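Local coordinates for F21M12.9 protein (Arabidopsis thaliana, PDB 3ADG), which binds double-stranded RNA and assists DICER-LIKE 1 in accurate processing of primary miRNAs to miRNAs, here represented by its first dsRNA-binding domain, at residues Q10-A13 with K17-T20; Y23-E28 with S34-T39. One frame throughout, in Å; residues are numbered along the deposited sequence.

Interaction 1: residues Q10-A13 with K17-T20; sequences QEYA and KLPT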
ATOM      1  N   GLN A  10       0.617  -0.898   9.853  1.00 29.22           N
ATOM      2  CA  GLN A  10       0.499   0.152  10.874  1.00 30.56           C
ATOM      3  C   GLN A  10       1.045  -0.320  12.233  1.00 29.95           C
ATOM      4  O   GLN A  10       1.740   0.409  12.941  1.00 29.62           O
ATOM      5  CB  GLN A  10      -0.962   0.613  10.998  1.00 31.88           C
ATOM      6  CG  GLN A  10      -1.152   1.600  12.119  1.00 37.88           C
ATOM      7  CD  GLN A  10      -0.186   2.749  11.992  1.00 43.78           C
ATOM      8  OE1 GLN A  10       0.727   2.901  12.798  1.00 52.11           O
ATOM      9  NE2 GLN A  10      -0.362   3.549  10.955  1.00 49.93           N
ATOM     10  N   GLU A  11       0.754  -1.560  12.588  1.00 29.66           N
ATOM     11  CA  GLU A  11       1.224  -2.092  13.858  1.00 30.22           C
ATOM     12  C   GLU A  11       2.765  -2.157  13.856  1.00 30.56           C
ATOM     13  O   GLU A  11       3.415  -1.837  14.871  1.00 29.37           O
ATOM     14  CB  GLU A  11       0.645  -3.474  14.080  1.00 30.78           C
ATOM     15  CG  GLU A  11      -0.822  -3.446  14.439  1.00 34.25           C
ATOM     16  CD  GLU A  11      -1.386  -4.838  14.628  1.00 37.66           C
ATOM     17  OE1 GLU A  11      -0.587  -5.778  14.883  1.00 38.33           O
ATOM     18  OE2 GLU A  11      -2.630  -4.981  14.514  1.00 41.13           O
ATOM     19  N   TYR A  12       3.313  -2.607  12.728  1.00 29.71           N
ATOM     20  CA  TYR A  12       4.760  -2.622  12.504  1.00 29.89           C
ATOM     21  C   TYR A  12       5.377  -1.228  12.691  1.00 29.57           C
ATOM     22  O   TYR A  12       6.373  -1.061  13.437  1.00 29.32           O
ATOM     23  CB  TYR A  12       5.092  -3.167  11.110  1.00 30.37           C
ATOM     24  CG  TYR A  12       6.598  -3.188  10.853  1.00 29.96           C
ATOM     25  CD1 TYR A  12       7.344  -4.355  11.048  1.00 32.83           C
ATOM     26  CD2 TYR A  12       7.271  -2.027  10.425  1.00 29.64           C
ATOM     27  CE1 TYR A  12       8.745  -4.380  10.819  1.00 32.71           C
ATOM     28  CE2 TYR A  12       8.660  -2.033  10.189  1.00 32.03           C
ATOM     29  CZ  TYR A  12       9.394  -3.226  10.402  1.00 31.89           C
ATOM     30  OH  TYR A  12      10.769  -3.243  10.181  1.00 33.44           O
ATOM     31  N   ALA A  13       4.784  -0.242  12.007  1.00 30.02           N
ATOM     32  CA  ALA A  13       5.232   1.153  12.108  1.00 30.55           C
ATOM     33  C   ALA A  13       5.284   1.580  13.577  1.00 30.85           C
ATOM     34  O   ALA A  13       6.286   2.123  14.059  1.00 31.17           O
ATOM     35  CB  ALA A  13       4.335   2.047  11.314  1.00 30.72           C
ATOM     36  N   LYS A  17       8.621   2.527  15.988  1.00 29.84           N
ATOM     37  CA  LYS A  17       8.775   3.981  16.197  1.00 29.10           C
ATOM     38  C   LYS A  17       8.963   4.740  14.863  1.00 29.60           C
ATOM     39  O   LYS A  17       9.813   5.656  14.749  1.00 29.47           O
ATOM     40  CB  LYS A  17       9.955   4.239  17.143  1.00 29.43           C
ATOM     41  CG  LYS A  17       9.775   3.632  18.536  1.00 27.38           C
ATOM     42  CD  LYS A  17       8.430   4.049  19.147  1.00 27.85           C
ATOM     43  CE  LYS A  17       8.256   5.601  19.194  1.00 28.93           C
ATOM     44  NZ  LYS A  17       7.107   6.020  20.066  1.00 28.16           N
ATOM     45  N   LEU A  18       8.173   4.328  13.867  1.00 28.98           N
ATOM     46  CA  LEU A  18       8.140   4.962  12.544  1.00 29.32           C
ATOM     47  C   LEU A  18       6.802   5.650  12.348  1.00 29.57           C
ATOM     48  O   LEU A  18       5.792   5.195  12.901  1.00 29.32           O
ATOM     49  CB  LEU A  18       8.301   3.871  11.457  1.00 29.60           C
ATOM     50  CG  LEU A  18       9.443   2.875  11.700  1.00 30.83           C
ATOM     51  CD1 LEU A  18       9.337   1.716  10.694  1.00 33.12           C
ATOM     52  CD2 LEU A  18      10.828   3.586  11.580  1.00 32.70           C
ATOM     53  N   PRO A  19       6.767   6.737  11.538  1.00 29.58           N
ATOM     54  CA  PRO A  19       5.466   7.327  11.220  1.00 30.28           C
ATOM     55  C   PRO A  19       4.499   6.338  10.545  1.00 29.70           C
ATOM     56  O   PRO A  19       4.907   5.404   9.824  1.00 29.40           O
ATOM     57  CB  PRO A  19       5.819   8.472  10.252  1.00 30.52           C
ATOM     58  CG  PRO A  19       7.241   8.832  10.613  1.00 31.48           C
ATOM     59  CD  PRO A  19       7.867   7.472  10.889  1.00 29.39           C
ATOM     60  N   THR A  20       3.214   6.547  10.808  1.00 30.25           N
ATOM     61  CA  THR A  20       2.155   5.817  10.112  1.00 29.77           C
ATOM     62  C   THR A  20       2.463   5.774   8.631  1.00 29.87           C
ATOM     63  O   THR A  20       2.791   6.830   8.052  1.00 29.38           O
ATOM     64  CB  THR A  20       0.790   6.489  10.385  1.00 30.52           C
ATOM     65  OG1 THR A  20       0.529   6.427  11.799  1.00 29.34           O
ATOM     66  CG2 THR A  20      -0.337   5.781   9.616  1.00 31.46           C
TER
HETATM   67  O   HOH W   1       1.771   5.243  13.851  1.00 40.32           O

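Interaction 2: residues Y23-E28 with S34-T39; sequences YEIVKE and SLFQST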
ATOM      1  N   TYR A  23       0.039   6.471   1.960  1.00 30.52           N
ATOM      2  CA  TYR A  23      -0.287   5.878   0.687  1.00 29.97           C
ATOM      3  C   TYR A  23      -0.445   6.942  -0.395  1.00 30.02           C
ATOM      4  O   TYR A  23      -1.195   7.915  -0.226  1.00 30.73           O
ATOM      5  CB  TYR A  23      -1.568   5.038   0.817  1.00 29.47           C
ATOM      6  CG  TYR A  23      -1.384   3.874   1.738  1.00 30.87           C
ATOM      7  CD1 TYR A  23      -1.488   4.042   3.116  1.00 29.50           C
ATOM      8  CD2 TYR A  23      -1.043   2.606   1.229  1.00 30.80           C
ATOM      9  CE1 TYR A  23      -1.290   2.955   3.989  1.00 26.54           C
ATOM     10  CE2 TYR A  23      -0.853   1.517   2.084  1.00 30.56           C
ATOM     11  CZ  TYR A  23      -0.949   1.713   3.464  1.00 29.54           C
ATOM     12  OH  TYR A  23      -0.731   0.663   4.322  1.00 30.32           O
ATOM     13  N   GLU A  24       0.268   6.753  -1.500  1.00 30.40           N
ATOM     14  CA  GLU A  24      -0.022   7.490  -2.725  1.00 31.30           C
ATOM     15  C   GLU A  24      -0.943   6.596  -3.570  1.00 32.29           C
ATOM     16  O   GLU A  24      -0.715   5.382  -3.670  1.00 31.53           O
ATOM     17  CB  GLU A  24       1.264   7.792  -3.491  1.00 31.47           C
ATOM     18  CG  GLU A  24       2.191   8.819  -2.870  1.00 32.47           C
ATOM     19  CD  GLU A  24       3.553   8.810  -3.541  1.00 32.89           C
ATOM     20  OE1 GLU A  24       4.444   9.509  -3.060  1.00 32.81           O
ATOM     21  OE2 GLU A  24       3.716   8.080  -4.551  1.00 34.77           O
ATOM     22  N   ILE A  25      -2.011   7.187  -4.102  1.00 32.89           N
ATOM     23  CA  ILE A  25      -2.981   6.496  -4.953  1.00 33.59           C
ATOM     24  C   ILE A  25      -2.837   7.045  -6.384  1.00 33.06           C
ATOM     25  O   ILE A  25      -2.938   8.253  -6.596  1.00 31.13           O
ATOM     26  CB  ILE A  25      -4.453   6.722  -4.451  1.00 34.69           C
ATOM     27  CG1 ILE A  25      -4.631   6.261  -2.981  1.00 34.70           C
ATOM     28  CG2 ILE A  25      -5.467   6.061  -5.380  1.00 35.22           C
ATOM     29  CD1 ILE A  25      -5.878   6.806  -2.281  1.00 33.97           C
ATOM     30  N   VAL A  26      -2.593   6.161  -7.346  1.00 32.91           N
ATOM     31  CA  VAL A  26      -2.571   6.513  -8.760  1.00 33.48           C
ATOM     32  C   VAL A  26      -3.797   5.929  -9.489  1.00 33.08           C
ATOM     33  O   VAL A  26      -4.129   4.740  -9.359  1.00 33.51           O
ATOM     34  CB  VAL A  26      -1.232   6.091  -9.461  1.00 33.42           C
ATOM     35  CG1 VAL A  26      -1.324   6.245 -10.999  1.00 33.25           C
ATOM     36  CG2 VAL A  26      -0.088   6.939  -8.928  1.00 35.76           C
ATOM     37  N   LYS A  27      -4.481   6.782 -10.242  1.00 31.86           N
ATOM     38  CA  LYS A  27      -5.659   6.356 -10.993  1.00 31.53           C
ATOM     39  C   LYS A  27      -5.467   6.615 -12.497  1.00 31.58           C
ATOM     40  O   LYS A  27      -5.028   7.696 -12.906  1.00 29.62           O
ATOM     41  CB  LYS A  27      -6.874   7.107 -10.454  1.00 32.47           C
ATOM     42  CG  LYS A  27      -8.248   6.680 -10.930  1.00 34.01           C
ATOM     43  CD  LYS A  27      -9.228   7.672 -10.343  1.00 38.10           C
ATOM     44  CE  LYS A  27     -10.641   7.421 -10.780  1.00 42.56           C
ATOM     45  NZ  LYS A  27     -11.431   8.556 -10.315  1.00 42.75           N
ATOM     46  N   GLU A  28      -5.807   5.619 -13.321  1.00 31.05           N
ATOM     47  CA  GLU A  28      -5.662   5.738 -14.776  1.00 32.22           C
ATOM     48  C   GLU A  28      -6.827   5.096 -15.524  1.00 30.68           C
ATOM     49  O   GLU A  28      -7.622   4.350 -14.949  1.00 29.93           O
ATOM     50  CB  GLU A  28      -4.379   5.047 -15.249  1.00 32.27           C
ATOM     51  CG  GLU A  28      -3.107   5.512 -14.556  1.00 36.29           C
ATOM     52  CD  GLU A  28      -1.879   4.775 -15.052  1.00 37.42           C
ATOM     53  OE1 GLU A  28      -2.019   3.753 -15.787  1.00 42.48           O
ATOM     54  OE2 GLU A  28      -0.771   5.243 -14.716  1.00 42.31           O
ATOM     55  N   SER A  34     -11.755   2.839 -14.189  1.00 27.47           N
ATOM     56  CA  SER A  34     -10.444   3.279 -13.760  1.00 27.66           C
ATOM     57  C   SER A  34      -9.672   2.112 -13.168  1.00 27.03           C
ATOM     58  O   SER A  34     -10.265   1.146 -12.693  1.00 25.65           O
ATOM     59  CB  SER A  34     -10.523   4.453 -12.784  1.00 26.96           C
ATOM     60  OG  SER A  34     -11.011   5.610 -13.453  1.00 28.72           O
ATOM     61  N   LEU A  35      -8.350   2.237 -13.215  1.00 27.86           N
ATOM     62  CA  LEU A  35      -7.435   1.241 -12.636  1.00 27.71           C
ATOM     63  C   LEU A  35      -6.563   1.976 -11.625  1.00 27.93           C
ATOM     64  O   LEU A  35      -6.223   3.140 -11.844  1.00 27.91           O
ATOM     65  CB  LEU A  35      -6.602   0.582 -13.735  1.00 27.49           C
ATOM     66  CG  LEU A  35      -7.404  -0.344 -14.657  1.00 28.10           C
ATOM     67  CD1 LEU A  35      -6.465  -0.902 -15.759  1.00 28.77           C
ATOM     68  CD2 LEU A  35      -8.143  -1.483 -13.902  1.00 26.93           C
ATOM     69  N   PHE A  36      -6.229   1.287 -10.534  1.00 27.34           N
ATOM     70  CA  PHE A  36      -5.583   1.872  -9.379  1.00 28.52           C
ATOM     71  C   PHE A  36      -4.320   1.098  -9.057  1.00 29.41           C
ATOM     72  O   PHE A  36      -4.287  -0.127  -9.141  1.00 28.42           O
ATOM     73  CB  PHE A  36      -6.536   1.831  -8.161  1.00 28.06           C
ATOM     74  CG  PHE A  36      -7.760   2.709  -8.303  1.00 30.29           C
ATOM     75  CD1 PHE A  36      -8.885   2.279  -9.013  1.00 29.67           C
ATOM     76  CD2 PHE A  36      -7.796   3.975  -7.716  1.00 29.49           C
ATOM     77  CE1 PHE A  36     -10.027   3.087  -9.125  1.00 29.35           C
ATOM     78  CE2 PHE A  36      -8.930   4.793  -7.838  1.00 29.65           C
ATOM     79  CZ  PHE A  36     -10.027   4.368  -8.543  1.00 29.05           C
ATOM     80  N   GLN A  37      -3.317   1.844  -8.616  1.00 30.53           N
ATOM     81  CA  GLN A  37      -2.031   1.343  -8.187  1.00 30.83           C
ATOM     82  C   GLN A  37      -1.696   2.211  -6.995  1.00 30.31           C
ATOM     83  O   GLN A  37      -2.080   3.392  -6.958  1.00 30.50           O
ATOM     84  CB  GLN A  37      -0.995   1.536  -9.295  1.00 31.21           C
ATOM     85  CG  GLN A  37       0.288   0.719  -9.093  1.00 36.06           C
ATOM     86  CD  GLN A  37       1.430   1.478  -8.380  1.00 38.23           C
ATOM     87  OE1 GLN A  37       1.498   2.716  -8.389  1.00 37.52           O
ATOM     88  NE2 GLN A  37       2.353   0.717  -7.789  1.00 36.54           N
ATOM     89  N   SER A  38      -0.987   1.654  -6.029  1.00 28.74           N
ATOM     90  CA  SER A  38      -0.623   2.454  -4.860  1.00 29.50           C
ATOM     91  C   SER A  38       0.844   2.234  -4.491  1.00 29.47           C
ATOM     92  O   SER A  38       1.402   1.161  -4.709  1.00 29.19           O
ATOM     93  CB  SER A  38      -1.536   2.125  -3.667  1.00 29.78           C
ATOM     94  OG  SER A  38      -1.119   2.817  -2.508  1.00 30.93           O
ATOM     95  N   THR A  39       1.444   3.266  -3.921  1.00 29.30           N
ATOM     96  CA  THR A  39       2.758   3.182  -3.333  1.00 28.98           C
ATOM     97  C   THR A  39       2.548   3.520  -1.886  1.00 28.57           C
ATOM     98  O   THR A  39       1.873   4.518  -1.586  1.00 28.76           O
ATOM     99  CB  THR A  39       3.755   4.187  -3.957  1.00 28.71           C
ATOM    100  OG1 THR A  39       3.869   3.941  -5.360  1.00 30.61           O
ATOM    101  CG2 THR A  39       5.166   4.062  -3.291  1.00 30.76           C
TER

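Interaction 1: residues Q10-A13 with K17-T20
A Schellman motif closes the C-terminal end of helix 5-15, with Leu18 folding back so that its backbone meets Ala13. Lys17 is the C-prime residue, and its positive phi (59°) turns the chain out of the helix. That turn brings Leu18 N to Ala13 O at 2.9 Å, a nearly straight bond (170° at the hydrogen). Lys17 N also lies near this oxygen, but its angle is too poor for a bond.

The apolar part follows directly from the turn. Leu18 points its CB at the helix, 4.4 Å from Ala13 CB, and lays CD1 obliquely against the Tyr12 ring at 3.8 Å from CE2. The ring is carried there by a first torsion that places CG opposite the backbone N (chi1 180°). Leu42 of strand 35-42 touches Tyr12, Ala13 and Leu18, and Tyr16 meets the Tyr12 ring. Further along, Ala13 CB approaches Pro19 O at 3.7 Å.

At the polar edge, Gln10 bends at its second torsion and turns its amide to the Thr20 side chain. Water 1 donates to Gln10 OE1 at 2.8 Å and is also hydrogen-bonded to Thr20 OG1 at 2.7 Å. The short approach of Gln10 NE2 to Thr20 CG2 is doubtful. With an alanine at Gln10 the amide is gone, and the water would probably lose its acceptor on the helix, leaving Thr20 OG1 without this bridge.

The bond from Leu18 N to Ala13 O is one part of the cap that ends the helix, and a small leucine-tyrosine-alanine patch packs beside the turn. The cap is thus carried by backbone atoms with apolar support, while the water bridge from Gln10 to Thr20, on the approach to strand 22-28, depends on solvent.

Interaction 2: residues Y23-E28 with S34-T39
Glu24 O takes two donors from the facing strand: Thr39 N at 3.0 Å and the Ser38 hydroxyl OG at 2.8 Å, arriving from opposite faces of the carbonyl plane. Ser38 can do this because its OG stands anti to the backbone N (chi1 175°), which swings it toward the neighbouring strand. Glu24 N returns a bond to Thr39 O, and the same reciprocal pairing joins Val26 with Gln37 and Glu28 with Leu35. This is the regular ladder of the first hairpin in the antiparallel three-strand sheet of the dsRNA-binding domain, with Ile25-Ser38 and Lys27-Phe36 as the non-hydrogen-bonded pairs between its rungs.

On the face bearing Ile25, Lys27, Phe36 and Ser38, the extended Lys27 chain runs alongside the Phe36 ring. Its CG sits over one ring face, 4.1 Å from the centroid, in a CH-pi contact. Ile25 CG2 meets the ring at its edge instead, 3.9 Å from CD2. Lys27 CE passes 3.2 Å from Ser34 OG, a hydroxyl that hydrogen-bonds to Pro30 O. Helix 56-71 covers part of this face, touching Ile25 through Arg56 and Glu60.

On the other face Glu24 makes a salt bridge to Arg46, and Gln37 NE2 bonds to Ser49 O. The doubled grip on Glu24 O and the ring flanked by aliphatic groups at one face and one edge mean that side chains reinforce what is mainly a backbone-held hairpin.

How the interactions relate
Both contacts are surface contacts of one dsRNA-binding domain with the alpha-beta-beta-beta-alpha order, set about 22 Å apart between centres and on opposite sides of the chain's centre. They share no secondary-structure element: interaction 1 ends helix 5-15 and steers the chain toward strand 22-28, which interaction 2 then pairs with strand 35-42. The two follow in series along the sequence. Their chemistry differs accordingly. Interaction 1 has one backbone hydrogen bond between its segments, a small apolar patch and a water bridge, whereas interaction 2 has a repeating backbone ladder, buries about twice the surface, and adds a side-chain hydroxyl bond and a CH-pi contact.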